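Local structure of probable enoyl-CoA hydratase/isomerase (Pseudomonas aeruginosa, 7BOR) at residues Leu27-Tyr32 with Asp78-Arg83; Ala47-Leu52 with Leu198-Val203; Phe138-Ile143 with Glu155-Gly160. The protein probably acts as a delta(3)-delta(2)-enoyl-CoA isomerase of the crotonase family and binds coenzyme A. All coordinates share one frame; numbering follows the deposited sequence.

Overall arrangement
After strands 5-9 and 13-18 the chain enters helix 29-44, whose opening turn packs against the start of helix 80-90; their meeting in contact 1 closes a loop that takes in the Ser-62 to Ile-66 part of the coenzyme A site. Before that loop closes, strand 50-54 sets out, and its lead-in meets helix 200-233 only much later, in contact 2. Contacts 1 and 2 therefore cross along the chain. Contact 3 follows contact 1, joins the consecutive helices 140-148 and 150-157, and is nested inside the long loop closed by contact 2. Contacts 2 and 3 lie on opposite sides of the chain's centre, about 30 Å apart between centres.

Contact 1. Residues Leu27-Tyr32 with Asp78-Arg83; sequences LTRAMY and DSPVGR
Arg-29 and Tyr-32, in the first turn of helix 29-44, pack against Pro-80 and Val-81, in the first turn of helix 80-90. This brings two helix starts of the crotonase fold together close to the coenzyme A site. Just ahead of the touching residues, Thr-28 is the N-cap and forms a capping box with Met-31: Met-31 N donates to Thr-28 OG1 over 3.2 Å, and Thr-28 N returns a weak, nearly straight bond to Met-31 SD (176°). At Arg-29 the contact proper begins. Its CB and CG run alongside the proline ring, Arg-29 CB lying 3.9 Å from Pro-80 CG, while the chain bends further out and carries the guanidinium away. The carbonyl of the same residue also meets the ring, with Arg-29 O 3.4 Å from Pro-80 CB. The proline that starts helix 80-90 thus rests on the aliphatic part of Arg-29 and on the root of Tyr-32, where Tyr-32 CB is 3.9 Å from Pro-80 CB. With CG anti to its carbonyl carbon (chi1 -74°), Tyr-32 sends its ring on past Pro-80 and alongside Val-81. The phenol oxygen, Tyr-32 OH, is hydrogen-bonded to Asn-64 OD1. Since Asn-64 is a coenzyme A-binding residue, Tyr-32 is a second-shell side chain, held at its hydroxyl by that bond and along one face by helix 80-90. Ile-106 of helix 106-109 touches both Tyr-32 and Val-81. The closest approach to the face is by one methyl: Val-81 CG2, anti to its own backbone N, stands over the ring in a CH-pi contact 3.7 Å from the centroid, 24° off the ring normal and shifted toward the rim, where it comes within 3.4 Å of Tyr-32 CZ.

Contact 2. Residues Ala47-Leu52 with Leu198-Val203; sequences AVRVVL and LAPSAV
Two bends, at chi2 (-124°) and chi3 (33°), turn the Arg-49 side chain out of an extended course and swing its guanidinium onto Pro-200, within bonding distance of the Leu-198 carbonyl. Neither angle is a staggered one, so the arginine probably pays some torsional cost to reach this place. The guanidinium lies with one face to the proline ring: Pro-200 CG sits 3.7 Å above the plane, over its centre, and Arg-49 NE is 3.8 Å from Pro-200 CB. Farther along the same face, Arg-49 NH2 comes within 3.4 Å of Pro-200 CA. The polar link is made by the other terminal nitrogen. Arg-49 NH1 donates to Leu-198 O over 3.0 Å, reaching the oxygen in the carbonyl plane, although the acceptor stands 33° out of the guanidinium plane and the bond is correspondingly bent. Lying face-on to the proline while bonding to a carbonyl two residues earlier is a surface contact in which one arginine holds the start of a helix. In the crotonase fold of this chain it joins the lead-in to strand 50-54, a central strand of the large mixed sheet, to the beginning of the long helix 200-233. The backbone of Arg-49 is itself fixed by hydrogen bonding to Gly-12, just ahead of the neighbouring strand 13-18, and its side chain also touches Leu-196 of helix 182-196. At the guanidinium edge stands Val-203, one turn into the helix, whose CG2 is 4.3 Å from Arg-49 NH2; the same valine touches Phe-195 and Pro-94.

Contact 3. Residues Phe138-Ile143 with Glu155-Gly160; sequences FGSSLI and ELLMLG
Leu-157 reaches across to Ser-140 and Ser-141, and nearly all of the contact is made by the fork of this one leucine. Its CB points toward helix 140-148 but is still too far back to touch it. With CG anti to the carbonyl carbon (chi1 -69°), the chain heads for the first helical turn opposite, and Leu-157 CG stands 4.8 Å from Ser-140 OG. There it divides. The CD1 methyl takes the backbone side: Leu-157 CD1 lies 3.6 Å from Ser-140 O, coming at the flank of the carbonyl rather than at its end (C=O...CD1 about 101°), and it also rests 4.1 Å from Ser-141 CA. The second methyl takes the side-chain side, Leu-157 CD2 meeting Ser-140 OG at 4.0 Å. The two branches thus share the serine, one at its carbonyl and one at its hydroxyl, in plain van der Waals contact. That hydroxyl is engaged by a hydrogen bond to Glu-137 O, so the leucine meets a group already fixed in place. The turn it packs on is firmly built. Its N-cap is Gly-139, whose O accepts from both Leu-142 N and Ile-143 N. Glu-225 of helix 200-233 adds a second clamp, with one carboxylate oxygen on Gly-139 N and the other on Ser-141 OG. Within the crotonase fold, helices 140-148 and 150-157 form a turn-back away from the annotated sites: they follow each other almost without a break, and the start of the first meets the far end of the second. Helix 200-233 packs on the first through Val-221, which touches Ser-141 and Leu-142, helix 106-109 touches Ser-140 through Thr-109, and beyond Gly-160, with its positive phi, the chain runs into strand 163-164 of the small three-stranded sheet.

Contact 1. Residues Leu27-Tyr32 with Asp78-Arg83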
loop_
_atom_site.group_PDB
_atom_site.type_symbol
_atom_site.label_atom_id
_atom_site.label_comp_id
_atom_site.label_asym_id
_atom_site.label_seq_id
_atom_site.Cartn_x
_atom_site.Cartn_y
_atom_site.Cartn_z
ATOM N N LEU A 27 -8.882 -0.257 6.394
ATOM C CA LEU A 27 -9.255 0.724 5.384
ATOM C C LEU A 27 -10.694 0.530 4.903
ATOM O O LEU A 27 -11.005 -0.471 4.240
ATOM C CB LEU A 27 -8.309 0.638 4.192
ATOM C CG LEU A 27 -6.824 0.870 4.495
ATOM C CD1 LEU A 27 -6.033 0.441 3.320
ATOM C CD2 LEU A 27 -6.665 2.323 4.737
ATOM N N THR A 28 -11.522 1.543 5.143
ATOM C CA THR A 28 -12.918 1.607 4.714
ATOM C C THR A 28 -13.085 2.269 3.343
ATOM O O THR A 28 -12.165 2.883 2.796
ATOM C CB THR A 28 -13.739 2.387 5.736
ATOM O OG1 THR A 28 -13.349 3.762 5.655
ATOM C CG2 THR A 28 -13.515 1.813 7.145
ATOM N N ARG A 29 -14.287 2.118 2.768
ATOM C CA ARG A 29 -14.552 2.731 1.463
ATOM C C ARG A 29 -14.315 4.240 1.507
ATOM O O ARG A 29 -13.848 4.834 0.532
ATOM C CB ARG A 29 -15.990 2.422 1.026
ATOM C CG ARG A 29 -16.280 0.963 0.590
ATOM C CD ARG A 29 -17.776 0.775 0.207
ATOM N NE ARG A 29 -18.671 0.932 1.370
ATOM C CZ ARG A 29 -19.259 -0.076 2.026
ATOM N NH1 ARG A 29 -19.074 -1.336 1.632
ATOM N NH2 ARG A 29 -20.051 0.170 3.082
ATOM N N ALA A 30 -14.633 4.879 2.632
ATOM C CA ALA A 30 -14.469 6.323 2.741
ATOM C C ALA A 30 -12.995 6.710 2.904
ATOM O O ALA A 30 -12.577 7.797 2.476
ATOM C CB ALA A 30 -15.306 6.848 3.918
ATOM N N MET A 31 -12.184 5.821 3.469
ATOM C CA MET A 31 -10.752 6.094 3.541
ATOM C C MET A 31 -10.113 5.951 2.184
ATOM O O MET A 31 -9.345 6.826 1.759
ATOM C CB MET A 31 -10.114 5.166 4.558
ATOM C CG MET A 31 -10.497 5.544 5.985
ATOM S SD MET A 31 -10.277 4.177 7.093
ATOM C CE MET A 31 -8.483 4.277 7.337
ATOM N N TYR A 32 -10.473 4.895 1.451
ATOM C CA TYR A 32 -9.947 4.737 0.110
ATOM C C TYR A 32 -10.314 5.927 -0.760
ATOM O O TYR A 32 -9.530 6.356 -1.624
ATOM C CB TYR A 32 -10.506 3.467 -0.515
ATOM C CG TYR A 32 -9.944 2.179 -0.018
ATOM C CD1 TYR A 32 -8.597 1.917 -0.147
ATOM C CD2 TYR A 32 -10.760 1.185 0.492
ATOM C CE1 TYR A 32 -8.054 0.702 0.254
ATOM C CE2 TYR A 32 -10.225 -0.030 0.900
ATOM C CZ TYR A 32 -8.852 -0.252 0.772
ATOM O OH TYR A 32 -8.275 -1.431 1.133
ATOM N N ASP A 78 -14.121 -1.080 -10.334
ATOM C CA ASP A 78 -15.022 0.052 -10.152
ATOM C C ASP A 78 -15.497 0.008 -8.704
ATOM O O ASP A 78 -16.508 -0.606 -8.378
ATOM C CB ASP A 78 -16.144 -0.018 -11.194
ATOM C CG ASP A 78 -15.587 0.027 -12.635
ATOM O OD1 ASP A 78 -15.073 1.112 -13.020
ATOM O OD2 ASP A 78 -15.606 -1.023 -13.341
ATOM N N SER A 79 -14.721 0.653 -7.837
ATOM C CA SER A 79 -14.911 0.671 -6.394
ATOM C C SER A 79 -13.947 1.699 -5.810
ATOM O O SER A 79 -12.988 2.104 -6.480
ATOM C CB SER A 79 -14.632 -0.708 -5.763
ATOM O OG SER A 79 -13.347 -1.229 -6.143
ATOM N N PRO A 80 -14.174 2.115 -4.568
ATOM C CA PRO A 80 -13.189 2.974 -3.895
ATOM C C PRO A 80 -11.805 2.339 -3.790
ATOM O O PRO A 80 -10.808 3.013 -4.082
ATOM C CB PRO A 80 -13.820 3.215 -2.512
ATOM C CG PRO A 80 -15.339 2.976 -2.743
ATOM C CD PRO A 80 -15.378 1.879 -3.754
ATOM N N VAL A 81 -11.699 1.055 -3.443
ATOM C CA VAL A 81 -10.362 0.464 -3.380
ATOM C C VAL A 81 -9.707 0.471 -4.763
ATOM O O VAL A 81 -8.536 0.840 -4.915
ATOM C CB VAL A 81 -10.403 -0.946 -2.744
ATOM C CG1 VAL A 81 -11.135 -1.923 -3.595
ATOM C CG2 VAL A 81 -8.952 -1.441 -2.463
ATOM N N GLY A 82 -10.467 0.144 -5.802
ATOM C CA GLY A 82 -9.920 0.190 -7.139
ATOM C C GLY A 82 -9.458 1.574 -7.543
ATOM O O GLY A 82 -8.453 1.721 -8.250
ATOM N N ARG A 83 -10.185 2.609 -7.116
ATOM C CA ARG A 83 -9.789 3.979 -7.443
ATOM C C ARG A 83 -8.552 4.386 -6.652
ATOM O O ARG A 83 -7.680 5.099 -7.179
ATOM C CB ARG A 83 -10.947 4.950 -7.175
ATOM C CG ARG A 83 -12.082 4.815 -8.205
ATOM C CD ARG A 83 -13.224 5.848 -8.040
ATOM N NE ARG A 83 -14.100 5.631 -6.895
ATOM C CZ ARG A 83 -15.137 4.803 -6.900
ATOM N NH1 ARG A 83 -15.403 4.114 -7.986
ATOM N NH2 ARG A 83 -15.911 4.681 -5.828
#

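Contact 2. Residues Ala47-Leu52 with Leu198-Val203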
loop_
_atom_site.group_PDB
_atom_site.type_symbol
_atom_site.label_atom_id
_atom_site.label_comp_id
_atom_site.label_asym_id
_atom_site.label_seq_id
_atom_site.Cartn_x
_atom_site.Cartn_y
_atom_site.Cartn_z
ATOM N N ALA A 47 2.127 23.047 -6.090
ATOM C CA ALA A 47 2.735 23.235 -4.787
ATOM C C ALA A 47 3.212 21.918 -4.197
ATOM O O ALA A 47 4.088 21.928 -3.330
ATOM C CB ALA A 47 1.762 23.900 -3.819
ATOM N N VAL A 48 2.663 20.782 -4.627
ATOM C CA VAL A 48 2.985 19.509 -3.993
ATOM C C VAL A 48 4.059 18.802 -4.815
ATOM O O VAL A 48 3.897 18.563 -6.020
ATOM C CB VAL A 48 1.748 18.620 -3.801
ATOM C CG1 VAL A 48 2.145 17.374 -3.025
ATOM C CG2 VAL A 48 0.684 19.350 -3.019
ATOM N N ARG A 49 5.158 18.477 -4.127
ATOM C CA ARG A 49 6.334 17.820 -4.678
ATOM C C ARG A 49 6.437 16.356 -4.273
ATOM O O ARG A 49 6.908 15.541 -5.068
ATOM C CB ARG A 49 7.599 18.566 -4.216
ATOM C CG ARG A 49 7.693 19.989 -4.784
ATOM C CD ARG A 49 9.010 20.194 -5.539
ATOM N NE ARG A 49 9.456 18.962 -6.199
ATOM C CZ ARG A 49 10.733 18.595 -6.319
ATOM N NH1 ARG A 49 11.694 19.384 -5.845
ATOM N NH2 ARG A 49 11.052 17.441 -6.916
ATOM N N VAL A 50 5.971 16.005 -3.082
ATOM C CA VAL A 50 6.141 14.664 -2.530
ATOM C C VAL A 50 4.930 14.322 -1.666
ATOM O O VAL A 50 4.423 15.166 -0.914
ATOM C CB VAL A 50 7.446 14.569 -1.710
ATOM C CG1 VAL A 50 7.644 13.176 -1.153
ATOM C CG2 VAL A 50 8.653 14.985 -2.566
ATOM N N VAL A 51 4.498 13.056 -1.736
ATOM C CA VAL A 51 3.502 12.532 -0.815
ATOM C C VAL A 51 4.149 11.531 0.127
ATOM O O VAL A 51 4.923 10.666 -0.301
ATOM C CB VAL A 51 2.320 11.894 -1.574
ATOM C CG1 VAL A 51 1.427 11.072 -0.608
ATOM C CG2 VAL A 51 1.511 12.976 -2.305
ATOM N N LEU A 52 3.770 11.617 1.400
ATOM C CA LEU A 52 4.127 10.649 2.415
ATOM C C LEU A 52 2.878 9.930 2.930
ATOM O O LEU A 52 1.876 10.574 3.269
ATOM C CB LEU A 52 4.857 11.367 3.544
ATOM C CG LEU A 52 5.615 10.516 4.529
ATOM C CD1 LEU A 52 6.822 11.338 4.978
ATOM C CD2 LEU A 52 4.693 10.195 5.645
ATOM N N LEU A 198 15.926 18.542 -5.681
ATOM C CA LEU A 198 16.164 18.100 -7.044
ATOM C C LEU A 198 15.173 18.762 -8.002
ATOM O O LEU A 198 14.101 19.239 -7.605
ATOM C CB LEU A 198 16.051 16.572 -7.128
ATOM C CG LEU A 198 16.962 15.784 -6.180
ATOM C CD1 LEU A 198 16.636 14.294 -6.215
ATOM C CD2 LEU A 198 18.412 15.970 -6.494
ATOM N N ALA A 199 15.544 18.768 -9.275
ATOM C CA ALA A 199 14.695 19.330 -10.325
ATOM C C ALA A 199 13.382 18.557 -10.410
ATOM O O ALA A 199 13.407 17.336 -10.654
ATOM C CB ALA A 199 15.431 19.280 -11.659
ATOM N N PRO A 200 12.227 19.199 -10.192
ATOM C CA PRO A 200 10.973 18.418 -10.145
ATOM C C PRO A 200 10.745 17.558 -11.379
ATOM O O PRO A 200 10.156 16.475 -11.266
ATOM C CB PRO A 200 9.874 19.492 -9.986
ATOM C CG PRO A 200 10.579 20.706 -9.455
ATOM C CD PRO A 200 11.990 20.648 -10.023
ATOM N N SER A 201 11.153 18.014 -12.563
ATOM C CA SER A 201 10.830 17.246 -13.760
ATOM C C SER A 201 11.854 16.153 -14.024
ATOM O O SER A 201 11.541 15.162 -14.691
ATOM C CB SER A 201 10.726 18.156 -14.991
ATOM O OG SER A 201 11.924 18.846 -15.155
ATOM N N ALA A 202 13.085 16.316 -13.547
ATOM C CA ALA A 202 14.028 15.209 -13.682
ATOM C C ALA A 202 13.566 14.036 -12.826
ATOM O O ALA A 202 13.557 12.889 -13.282
ATOM C CB ALA A 202 15.443 15.663 -13.312
ATOM N N VAL A 203 13.086 14.323 -11.623
ATOM C CA VAL A 203 12.613 13.270 -10.737
ATOM C C VAL A 203 11.399 12.590 -11.345
ATOM O O VAL A 203 11.341 11.355 -11.460
ATOM C CB VAL A 203 12.281 13.850 -9.356
ATOM C CG1 VAL A 203 11.572 12.815 -8.504
ATOM C CG2 VAL A 203 13.533 14.385 -8.696
#

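Contact 3. Residues Phe138-Ile143 with Glu155-Gly160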
loop_
_atom_site.group_PDB
_atom_site.type_symbol
_atom_site.label_atom_id
_atom_site.label_comp_id
_atom_site.label_asym_id
_atom_site.label_seq_id
_atom_site.Cartn_x
_atom_site.Cartn_y
_atom_site.Cartn_z
ATOM N N PHE A 138 -3.282 -6.013 -6.164
ATOM C CA PHE A 138 -2.455 -4.830 -6.455
ATOM C C PHE A 138 -1.181 -5.174 -7.271
ATOM O O PHE A 138 -0.157 -4.480 -7.205
ATOM C CB PHE A 138 -2.131 -4.098 -5.143
ATOM C CG PHE A 138 -2.047 -2.572 -5.263
ATOM C CD1 PHE A 138 -1.973 -1.947 -6.494
ATOM C CD2 PHE A 138 -2.026 -1.789 -4.134
ATOM C CE1 PHE A 138 -1.879 -0.594 -6.580
ATOM C CE2 PHE A 138 -1.942 -0.429 -4.231
ATOM C CZ PHE A 138 -1.851 0.161 -5.415
ATOM N N GLY A 139 -1.249 -6.186 -8.123
ATOM C CA GLY A 139 -0.126 -6.530 -8.966
ATOM C C GLY A 139 1.002 -7.310 -8.303
ATOM O O GLY A 139 2.027 -7.590 -8.946
ATOM N N SER A 140 0.815 -7.709 -7.053
ATOM C CA SER A 140 1.827 -8.443 -6.317
ATOM C C SER A 140 2.130 -9.782 -6.953
ATOM O O SER A 140 3.226 -10.297 -6.756
ATOM C CB SER A 140 1.359 -8.644 -4.892
ATOM O OG SER A 140 0.148 -9.385 -4.819
ATOM N N SER A 141 1.173 -10.369 -7.705
ATOM C CA SER A 141 1.444 -11.628 -8.400
ATOM C C SER A 141 2.420 -11.431 -9.537
ATOM O O SER A 141 3.071 -12.383 -9.969
ATOM C CB SER A 141 0.146 -12.245 -8.960
ATOM O OG SER A 141 -0.410 -11.425 -9.957
ATOM N N LEU A 142 2.544 -10.208 -10.030
ATOM C CA LEU A 142 3.613 -9.900 -10.969
ATOM C C LEU A 142 4.873 -9.351 -10.288
ATOM O O LEU A 142 5.986 -9.775 -10.606
ATOM C CB LEU A 142 3.096 -8.881 -11.978
ATOM C CG LEU A 142 4.111 -8.337 -12.979
ATOM C CD1 LEU A 142 4.452 -9.466 -13.925
ATOM C CD2 LEU A 142 3.539 -7.131 -13.615
ATOM N N ILE A 143 4.711 -8.334 -9.446
ATOM C CA ILE A 143 5.864 -7.618 -8.894
ATOM C C ILE A 143 6.721 -8.538 -8.034
ATOM O O ILE A 143 7.945 -8.535 -8.143
ATOM C CB ILE A 143 5.398 -6.376 -8.108
ATOM C CG1 ILE A 143 4.749 -5.385 -9.067
ATOM C CG2 ILE A 143 6.541 -5.693 -7.315
ATOM C CD1 ILE A 143 4.038 -4.228 -8.365
ATOM N N GLU A 155 6.473 -18.271 -0.876
ATOM C CA GLU A 155 6.426 -18.187 0.571
ATOM C C GLU A 155 5.546 -17.025 1.036
ATOM O O GLU A 155 4.718 -17.190 1.938
ATOM C CB GLU A 155 7.838 -18.016 1.108
ATOM C CG GLU A 155 7.913 -18.167 2.589
ATOM C CD GLU A 155 9.332 -18.140 3.109
ATOM O OE1 GLU A 155 10.318 -17.911 2.345
ATOM O OE2 GLU A 155 9.437 -18.355 4.325
ATOM N N LEU A 156 5.660 -15.856 0.404
ATOM C CA LEU A 156 4.811 -14.752 0.854
ATOM C C LEU A 156 3.359 -14.851 0.354
ATOM O O LEU A 156 2.421 -14.546 1.108
ATOM C CB LEU A 156 5.428 -13.423 0.443
ATOM C CG LEU A 156 6.895 -13.178 0.813
ATOM C CD1 LEU A 156 7.379 -11.766 0.468
ATOM C CD2 LEU A 156 7.084 -13.506 2.342
ATOM N N LEU A 157 3.124 -15.337 -0.877
ATOM C CA LEU A 157 1.771 -15.279 -1.463
ATOM C C LEU A 157 0.975 -16.602 -1.414
ATOM O O LEU A 157 -0.239 -16.571 -1.194
ATOM C CB LEU A 157 1.859 -14.823 -2.906
ATOM C CG LEU A 157 2.264 -13.383 -3.153
ATOM C CD1 LEU A 157 2.287 -13.116 -4.662
ATOM C CD2 LEU A 157 1.324 -12.424 -2.495
ATOM N N MET A 158 1.629 -17.753 -1.634
ATOM C CA MET A 158 0.977 -19.052 -1.530
ATOM C C MET A 158 0.870 -19.550 -0.082
ATOM O O MET A 158 -0.081 -20.274 0.241
ATOM C CB MET A 158 1.729 -20.063 -2.390
ATOM C CG MET A 158 1.469 -19.910 -3.902
ATOM S SD MET A 158 2.594 -20.995 -4.787
ATOM C CE MET A 158 2.001 -22.594 -4.268
ATOM N N LEU A 159 1.784 -19.147 0.807
ATOM C CA LEU A 159 1.666 -19.459 2.227
ATOM C C LEU A 159 1.214 -18.283 3.079
ATOM O O LEU A 159 0.768 -18.496 4.202
ATOM C CB LEU A 159 2.998 -19.952 2.800
ATOM C CG LEU A 159 3.297 -21.436 2.814
ATOM C CD1 LEU A 159 4.613 -21.693 3.494
ATOM C CD2 LEU A 159 2.181 -22.192 3.533
ATOM N N GLY A 160 1.334 -17.050 2.622
ATOM C CA GLY A 160 0.939 -15.949 3.489
ATOM C C GLY A 160 1.884 -15.736 4.655
ATOM O O GLY A 160 1.482 -15.174 5.683
#